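Local coordinates for protein extracellular sialidase/neuraminidase, putative (Aspergillus fumigatus, PDB 2XZI) that probably hydrolyses terminal sialic acid linkages as a secreted exo-sialidase, acting as a KDNase on glycosides of the deaminated sugar Kdn, at residues Val329-Met341 with Ile349-Gly361. Sequence-based numbering, arbitrary orientation.
Sequences VSGAGHEGGYSSM and IGALVESDFFNDG. With KDM (deamino-alpha-neuraminic acid), chain C; KDM (deamino-alpha-neuraminic acid), chain D.
Ile349 lays its CG2 methyl alongside the SD of Met341, 4.1 Å away, where both side chains pack on Ile292 of a neighbouring sheet. The strand pairing begins at Ala351, whose methyl meets Met341 CG, and Leu352 then exchanges two backbone hydrogen bonds with Ser340. Val353 turns its CG1 branch to Glu335 CG, 3.7 Å off; the two side chains cross at about a right angle, and Glu335 OE2 lies 3.5 Å from Val353 CB while OE1 bridges to Arg373. Opposite Glu354 the first strand bulges through Gly336-Tyr338, shifting the register by two. Glu354 O takes Gly336 N, its N reaches Tyr338 O, and its OE1 receives Tyr338 N at 2.9 Å from above the carboxylate plane. The side chain lies beside the Tyr338 ring, the planes 32° apart, while OE2 is held by Arg39 and Ile40 N. Ser355 OG, in one of two conformers, probably bonds to Ala332 O. Asp356 pairs with His334 through two backbone bonds; its OD2 accepts from O5 of a second bound Kdn and bridges to Arg368, and OD1 takes Phe358 N in an Asx turn. Phe357 covers Gly333 CA with its ring face in a CH-pi contact, 4.0 Å to the centroid. This bulged antiparallel hairpin belongs to a four-stranded beta-propeller blade, bringing Tyr338, hydrogen-bonded to Glu229, to the Kdn of the central pocket, consistent with the nucleophilic tyrosine and its glutamate partner in sialidases.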
ATOM      1  N   VAL A 329      -9.958  16.062   6.196  1.00 14.64           N
ATOM      2  CA  VAL A 329     -11.249  15.474   5.856  1.00 15.29           C
ATOM      3  C   VAL A 329     -12.093  15.412   7.127  1.00 15.90           C
ATOM      4  O   VAL A 329     -11.597  15.059   8.203  1.00 16.28           O
ATOM      5  CB  VAL A 329     -11.089  14.038   5.283  1.00 15.32           C
ATOM      6  CG1 VAL A 329     -12.439  13.369   5.052  1.00 16.59           C
ATOM      7  CG2 VAL A 329     -10.302  14.063   4.004  1.00 15.12           C
ATOM      8  N   SER A 330     -13.375  15.751   6.982  1.00 16.92           N
ATOM      9  CA  SER A 330     -14.322  15.696   8.085  1.00 18.08           C
ATOM     10  C   SER A 330     -15.284  14.524   7.895  1.00 17.68           C
ATOM     11  O   SER A 330     -15.679  14.209   6.765  1.00 18.81           O
ATOM     12  CB  SER A 330     -15.086  17.018   8.181  1.00 18.30           C
ATOM     13  OG  SER A 330     -14.194  18.090   8.420  1.00 22.01           O
ATOM     14  N   GLY A 331     -15.628  13.878   9.009  1.00 17.46           N
ATOM     15  CA  GLY A 331     -16.652  12.831   9.038  1.00 16.76           C
ATOM     16  C   GLY A 331     -16.170  11.423   8.737  1.00 16.46           C
ATOM     17  O   GLY A 331     -16.983  10.502   8.573  1.00 16.62           O
ATOM     18  N   ALA A 332     -14.851  11.248   8.658  1.00 15.30           N
ATOM     19  CA  ALA A 332     -14.272   9.958   8.311  1.00 14.36           C
ATOM     20  C   ALA A 332     -13.253   9.497   9.349  1.00 13.82           C
ATOM     21  O   ALA A 332     -12.405   8.649   9.071  1.00 13.64           O
ATOM     22  CB  ALA A 332     -13.651  10.014   6.927  1.00 14.85           C
ATOM     23  N   GLY A 333     -13.359  10.042  10.555  1.00 13.19           N
ATOM     24  CA  GLY A 333     -12.525   9.632  11.664  1.00 12.15           C
ATOM     25  C   GLY A 333     -11.212  10.375  11.682  1.00 11.60           C
ATOM     26  O   GLY A 333     -11.050  11.393  11.005  1.00 11.56           O
ATOM     27  N   HIS A 334     -10.280   9.854  12.470  1.00 10.05           N
ATOM     28  CA  HIS A 334      -8.962  10.447  12.605  1.00  9.89           C
ATOM     29  C   HIS A 334      -8.032   9.872  11.553  1.00  8.97           C
ATOM     30  O   HIS A 334      -7.698   8.691  11.618  1.00  8.38           O
ATOM     31  CB  HIS A 334      -8.401  10.158  14.002  1.00 10.99           C
ATOM     32  CG  HIS A 334      -9.251  10.686  15.114  1.00 13.34           C
ATOM     33  ND1 HIS A 334      -9.347  12.031  15.395  1.00 17.72           N
ATOM     34  CD2 HIS A 334     -10.031  10.052  16.021  1.00 16.30           C
ATOM     35  CE1 HIS A 334     -10.162  12.206  16.422  1.00 17.94           C
ATOM     36  NE2 HIS A 334     -10.589  11.021  16.823  1.00 18.48           N
ATOM     37  N   GLU A 335      -7.595  10.715  10.622  1.00  8.18           N
ATOM     38  CA  GLU A 335      -6.685  10.278   9.556  1.00  7.81           C
ATOM     39  C   GLU A 335      -5.321   9.888  10.100  1.00  7.84           C
ATOM     40  O   GLU A 335      -4.715  10.597  10.918  1.00  7.22           O
ATOM     41  CB  GLU A 335      -6.533  11.367   8.492  1.00  7.81           C
ATOM     42  CG  GLU A 335      -5.676  10.936   7.298  1.00  9.11           C
ATOM     43  CD  GLU A 335      -5.625  11.979   6.211  1.00 11.10           C
ATOM     44  OE1 GLU A 335      -5.672  13.187   6.544  1.00 12.22           O
ATOM     45  OE2 GLU A 335      -5.520  11.598   5.024  1.00  9.29           O
ATOM     46  N   GLY A 336      -4.835   8.754   9.626  1.00  7.13           N
ATOM     47  CA  GLY A 336      -3.483   8.342   9.895  1.00  7.10           C
ATOM     48  C   GLY A 336      -3.340   6.848   9.934  1.00  6.36           C
ATOM     49  O   GLY A 336      -4.147   6.155  10.540  1.00  6.93           O
ATOM     50  N   GLY A 337      -2.298   6.360   9.284  1.00  6.16           N
ATOM     51  CA  GLY A 337      -1.970   4.941   9.282  1.00  6.07           C
ATOM     52  C   GLY A 337      -1.269   4.597   7.982  1.00  5.37           C
ATOM     53  O   GLY A 337      -0.465   5.395   7.458  1.00  6.12           O
ATOM     54  N   TYR A 338      -1.596   3.414   7.451  1.00  5.16           N
ATOM     55  CA  TYR A 338      -1.018   2.941   6.177  1.00  5.09           C
ATOM     56  C   TYR A 338      -1.444   3.833   5.015  1.00  4.92           C
ATOM     57  O   TYR A 338      -2.505   4.469   5.054  1.00  4.93           O
ATOM     58  CB  TYR A 338      -1.483   1.516   5.862  1.00  4.83           C
ATOM     59  CG  TYR A 338      -0.882   0.396   6.685  1.00  5.00           C
ATOM     60  CD1 TYR A 338      -0.652   0.517   8.065  1.00  5.29           C
ATOM     61  CD2 TYR A 338      -0.594  -0.827   6.073  1.00  5.81           C
ATOM     62  CE1 TYR A 338      -0.117  -0.569   8.801  1.00  6.37           C
ATOM     63  CE2 TYR A 338      -0.060  -1.875   6.782  1.00  5.42           C
ATOM     64  CZ  TYR A 338       0.182  -1.744   8.141  1.00  5.74           C
ATOM     65  OH  TYR A 338       0.694  -2.816   8.851  1.00  6.98           O
ATOM     66  N   SER A 339      -0.625   3.875   3.966  1.00  4.59           N
ATOM     67  CA  SER A 339      -0.894   4.734   2.826  1.00  4.21           C
ATOM     68  C   SER A 339      -0.356   4.130   1.540  1.00  4.48           C
ATOM     69  O   SER A 339       0.462   3.208   1.565  1.00  4.53           O
ATOM     70  CB  SER A 339      -0.264   6.113   3.056  1.00  5.48           C
ATOM     71  OG  SER A 339       1.155   5.994   3.074  1.00  5.40           O
ATOM     72  N   SER A 340      -0.822   4.672   0.412  1.00  3.94           N
ATOM     73  CA  SER A 340      -0.362   4.265  -0.913  1.00  4.40           C
ATOM     74  C   SER A 340      -0.460   5.454  -1.847  1.00  4.68           C
ATOM     75  O   SER A 340      -1.425   6.216  -1.770  1.00  5.08           O
ATOM     76  CB  SER A 340      -1.203   3.100  -1.443  1.00  4.42           C
ATOM     77  OG  SER A 340      -0.669   2.576  -2.649  1.00  5.47           O
ATOM     78  N   MET A 341       0.543   5.622  -2.708  1.00  4.61           N
ATOM     79  CA  MET A 341       0.526   6.710  -3.683  1.00  5.80           C
ATOM     80  C   MET A 341       0.721   6.250  -5.118  1.00  5.75           C
ATOM     81  O   MET A 341       1.457   5.293  -5.395  1.00  6.09           O
ATOM     82  CB  MET A 341       1.637   7.738  -3.390  1.00  5.60           C
ATOM     83  CG  MET A 341       1.514   8.446  -2.054  1.00  7.06           C
ATOM     84  SD  MET A 341       2.848   9.636  -1.847  1.00  6.25           S
ATOM     85  CE  MET A 341       4.272   8.551  -1.598  1.00  5.80           C
ATOM     86  N   ILE A 349      -0.603  13.814  -7.526  1.00  7.45           N
ATOM     87  CA  ILE A 349      -0.355  12.644  -6.709  1.00  7.19           C
ATOM     88  C   ILE A 349      -1.713  12.179  -6.135  1.00  6.90           C
ATOM     89  O   ILE A 349      -2.510  12.970  -5.619  1.00  6.95           O
ATOM     90  CB  ILE A 349       0.672  12.953  -5.591  1.00  7.75           C
ATOM     91  CG1 ILE A 349       2.055  13.286  -6.201  1.00  9.79           C
ATOM     92  CG2 ILE A 349       0.815  11.780  -4.627  1.00  8.37           C
ATOM     93  CD1 ILE A 349       2.999  13.972  -5.253  1.00 11.83           C
ATOM     94  N   GLY A 350      -2.000  10.899  -6.283  1.00  6.69           N
ATOM     95  CA  GLY A 350      -3.183  10.313  -5.692  1.00  6.61           C
ATOM     96  C   GLY A 350      -2.743   9.425  -4.561  1.00  6.34           C
ATOM     97  O   GLY A 350      -1.884   8.574  -4.744  1.00  7.32           O
ATOM     98  N   ALA A 351      -3.316   9.641  -3.384  1.00  5.76           N
ATOM     99  CA  ALA A 351      -2.933   8.909  -2.191  1.00  5.28           C
ATOM    100  C   ALA A 351      -4.147   8.319  -1.491  1.00  5.70           C
ATOM    101  O   ALA A 351      -5.164   8.994  -1.326  1.00  7.80           O
ATOM    102  CB  ALA A 351      -2.155   9.812  -1.242  1.00  5.46           C
ATOM    103  N   LEU A 352      -4.021   7.065  -1.075  1.00  4.75           N
ATOM    104  CA  LEU A 352      -4.962   6.445  -0.150  1.00  4.51           C
ATOM    105  C   LEU A 352      -4.351   6.487   1.226  1.00  5.36           C
ATOM    106  O   LEU A 352      -3.169   6.196   1.380  1.00  5.51           O
ATOM    107  CB  LEU A 352      -5.236   4.992  -0.546  1.00  4.18           C
ATOM    108  CG  LEU A 352      -6.016   4.755  -1.823  1.00  5.25           C
ATOM    109  CD1 LEU A 352      -6.069   3.278  -2.127  1.00  5.83           C
ATOM    110  CD2 LEU A 352      -7.453   5.346  -1.759  1.00  5.68           C
ATOM    111  N   VAL A 353      -5.162   6.839   2.225  1.00  4.62           N
ATOM    112  CA  VAL A 353      -4.683   6.975   3.604  1.00  4.92           C
ATOM    113  C   VAL A 353      -5.736   6.412   4.561  1.00  5.00           C
ATOM    114  O   VAL A 353      -6.922   6.773   4.481  1.00  4.80           O
ATOM    115  CB  VAL A 353      -4.387   8.462   3.992  1.00  4.94           C
ATOM    116  CG1 VAL A 353      -3.642   8.530   5.331  1.00  5.90           C
ATOM    117  CG2 VAL A 353      -3.585   9.187   2.901  1.00  7.02           C
ATOM    118  N   GLU A 354      -5.299   5.527   5.452  1.00  4.91           N
ATOM    119  CA  GLU A 354      -6.156   5.015   6.510  1.00  4.85           C
ATOM    120  C   GLU A 354      -6.639   6.097   7.465  1.00  6.20           C
ATOM    121  O   GLU A 354      -5.954   7.103   7.691  1.00  5.72           O
ATOM    122  CB  GLU A 354      -5.412   3.960   7.331  1.00  4.78           C
ATOM    123  CG  GLU A 354      -5.108   2.696   6.567  1.00  4.61           C
ATOM    124  CD  GLU A 354      -4.544   1.594   7.486  1.00  4.68           C
ATOM    125  OE1 GLU A 354      -3.840   1.924   8.463  1.00  5.23           O
ATOM    126  OE2 GLU A 354      -4.788   0.403   7.224  1.00  4.61           O
ATOM    127  N   SER A 355      -7.826   5.854   8.015  1.00  6.25           N
ATOM    128  CA  SER A 355      -8.426   6.700   9.039  0.60  6.48           C
ATOM    129  C   SER A 355      -9.118   5.816  10.078  1.00  7.40           C
ATOM    130  O   SER A 355      -9.554   4.736   9.755  1.00  7.52           O
ATOM    131  CB  SER A 355      -9.436   7.633   8.382  0.60  7.62           C
ATOM    132  OG  SER A 355      -9.814   8.672   9.255  0.60  8.01           O
ATOM    133  N   ASP A 356      -9.247   6.311  11.304  1.00  7.08           N
ATOM    134  CA  ASP A 356      -9.731   5.501  12.425  1.00  8.04           C
ATOM    135  C   ASP A 356     -10.687   6.321  13.245  1.00  8.45           C
ATOM    136  O   ASP A 356     -10.324   7.374  13.761  1.00  8.66           O
ATOM    137  CB  ASP A 356      -8.522   5.082  13.278  1.00  8.18           C
ATOM    138  CG  ASP A 356      -8.862   4.077  14.388  1.00  9.23           C
ATOM    139  OD1 ASP A 356     -10.042   3.849  14.725  1.00  8.64           O
ATOM    140  OD2 ASP A 356      -7.909   3.518  14.950  1.00 13.27           O
ATOM    141  N   PHE A 357     -11.925   5.849  13.337  1.00  8.70           N
ATOM    142  CA  PHE A 357     -12.921   6.562  14.130  1.00  9.79           C
ATOM    143  C   PHE A 357     -12.608   6.514  15.623  1.00 10.29           C
ATOM    144  O   PHE A 357     -12.992   7.430  16.357  1.00 11.26           O
ATOM    145  CB  PHE A 357     -14.310   6.021  13.855  1.00  9.80           C
ATOM    146  CG  PHE A 357     -14.923   6.532  12.583  1.00  9.65           C
ATOM    147  CD1 PHE A 357     -14.698   5.886  11.369  1.00 11.65           C
ATOM    148  CD2 PHE A 357     -15.725   7.679  12.588  1.00 11.21           C
ATOM    149  CE1 PHE A 357     -15.264   6.357  10.182  1.00 11.11           C
ATOM    150  CE2 PHE A 357     -16.290   8.160  11.407  1.00 11.54           C
ATOM    151  CZ  PHE A 357     -16.061   7.495  10.196  1.00 11.37           C
ATOM    152  N   PHE A 358     -11.910   5.464  16.049  1.00 11.06           N
ATOM    153  CA  PHE A 358     -11.406   5.342  17.422  1.00 11.37           C
ATOM    154  C   PHE A 358     -12.547   5.281  18.458  1.00 11.81           C
ATOM    155  O   PHE A 358     -12.366   5.609  19.629  1.00 11.98           O
ATOM    156  CB  PHE A 358     -10.418   6.474  17.728  1.00 11.88           C
ATOM    157  CG  PHE A 358      -9.353   6.097  18.710  1.00 13.36           C
ATOM    158  CD1 PHE A 358      -8.378   5.163  18.371  1.00 14.95           C
ATOM    159  CD2 PHE A 358      -9.302   6.689  19.968  1.00 14.03           C
ATOM    160  CE1 PHE A 358      -7.376   4.812  19.276  1.00 15.51           C
ATOM    161  CE2 PHE A 358      -8.304   6.344  20.880  1.00 15.18           C
ATOM    162  CZ  PHE A 358      -7.337   5.407  20.530  1.00 14.07           C
ATOM    163  N   ASN A 359     -13.711   4.816  18.010  1.00 11.86           N
ATOM    164  CA  ASN A 359     -14.900   4.704  18.870  1.00 12.31           C
ATOM    165  C   ASN A 359     -14.751   3.632  19.938  1.00 13.62           C
ATOM    166  O   ASN A 359     -15.456   3.664  20.946  1.00 14.12           O
ATOM    167  CB  ASN A 359     -16.139   4.414  18.032  1.00 12.32           C
ATOM    168  CG  ASN A 359     -15.941   3.231  17.123  1.00 11.98           C
ATOM    169  OD1 ASN A 359     -15.155   3.299  16.178  1.00 10.10           O
ATOM    170  ND2 ASN A 359     -16.616   2.130  17.420  1.00 11.04           N
ATOM    171  N   ASP A 360     -13.846   2.683  19.711  1.00 13.23           N
ATOM    172  CA  ASP A 360     -13.529   1.622  20.670  1.00 13.38           C
ATOM    173  C   ASP A 360     -12.053   1.718  21.075  1.00 13.18           C
ATOM    174  O   ASP A 360     -11.436   0.734  21.494  1.00 13.59           O
ATOM    175  CB  ASP A 360     -13.879   0.247  20.062  1.00 13.63           C
ATOM    176  CG  ASP A 360     -13.771  -0.912  21.066  1.00 14.91           C
ATOM    177  OD1 ASP A 360     -14.018  -0.702  22.287  1.00 16.17           O
ATOM    178  OD2 ASP A 360     -13.455  -2.055  20.629  1.00 13.94           O
ATOM    179  N   GLY A 361     -11.481   2.915  20.932  1.00 13.79           N
ATOM    180  CA  GLY A 361     -10.055   3.109  21.185  1.00 14.43           C
ATOM    181  C   GLY A 361      -9.223   2.198  20.306  1.00 15.12           C
ATOM    182  O   GLY A 361      -9.479   2.082  19.107  1.00 15.09           O
TER
HETATM  183  C2  KDM C 500      -0.562  -4.315  11.420  1.00 17.17           C
HETATM  184  C1  KDM C 500      -0.457  -2.870  11.891  1.00 15.48           C
HETATM  185  C3  KDM C 500      -1.538  -4.428  10.234  1.00 15.42           C
HETATM  186  C4  KDM C 500      -1.222  -5.624   9.288  1.00 13.71           C
HETATM  187  C5  KDM C 500      -0.270  -6.673   9.875  1.00 13.09           C
HETATM  188  C6  KDM C 500       1.038  -5.976  10.326  1.00 15.14           C
HETATM  189  C7  KDM C 500       1.963  -6.893  11.142  1.00 15.08           C
HETATM  190  C8  KDM C 500       3.315  -6.204  11.399  1.00 16.09           C
HETATM  191  C9  KDM C 500       4.219  -7.081  12.248  1.00 16.78           C
HETATM  192  O5  KDM C 500      -0.015  -7.738   8.923  1.00 11.91           O
HETATM  193  O1A KDM C 500      -1.398  -2.086  11.627  1.00 14.82           O
HETATM  194  O1B KDM C 500       0.582  -2.587  12.535  1.00 15.44           O
HETATM  195  O4  KDM C 500      -2.459  -6.259   8.962  1.00 11.01           O
HETATM  196  O6  KDM C 500       0.795  -4.770  11.124  1.00 17.01           O
HETATM  197  O7  KDM C 500       1.333  -7.197  12.389  1.00 13.04           O
HETATM  198  O8  KDM C 500       3.997  -5.946  10.163  1.00 16.52           O
HETATM  199  O9  KDM C 500       4.539  -8.249  11.474  1.00 17.94           O
HETATM  200  O2  KDM C 500      -1.072  -5.030  12.553  1.00 17.19           O
HETATM  201  C2  KDM D 501      -3.125   5.214  17.678  1.00 26.14           C
HETATM  202  C1  KDM D 501      -1.764   5.314  16.949  1.00 27.02           C
HETATM  203  C3  KDM D 501      -4.153   6.205  17.085  1.00 25.94           C
HETATM  204  C4  KDM D 501      -4.608   5.768  15.677  1.00 24.74           C
HETATM  205  C5  KDM D 501      -5.042   4.292  15.660  1.00 23.86           C
HETATM  206  C6  KDM D 501      -3.943   3.390  16.265  1.00 25.43           C
HETATM  207  C7  KDM D 501      -4.178   1.870  16.399  1.00 27.17           C
HETATM  208  C8  KDM D 501      -2.920   1.182  16.994  1.00 28.91           C
HETATM  209  C9  KDM D 501      -3.072  -0.337  17.241  1.00 30.43           C
HETATM  210  O5  KDM D 501      -5.324   3.875  14.314  1.00 20.17           O
HETATM  211  O1A KDM D 501      -1.151   4.241  16.731  1.00 27.01           O
HETATM  212  O1B KDM D 501      -1.365   6.457  16.626  1.00 25.26           O
HETATM  213  O4  KDM D 501      -5.690   6.610  15.264  1.00 23.96           O
HETATM  214  O6  KDM D 501      -3.658   3.869  17.617  1.00 26.05           O
HETATM  215  O7  KDM D 501      -5.314   1.619  17.241  1.00 26.53           O
HETATM  216  O8  KDM D 501      -1.785   1.418  16.150  1.00 28.51           O
HETATM  217  O9  KDM D 501      -3.954  -0.945  16.289  1.00 31.75           O
HETATM  218  O2  KDM D 501      -2.944   5.527  19.067  1.00 28.29           O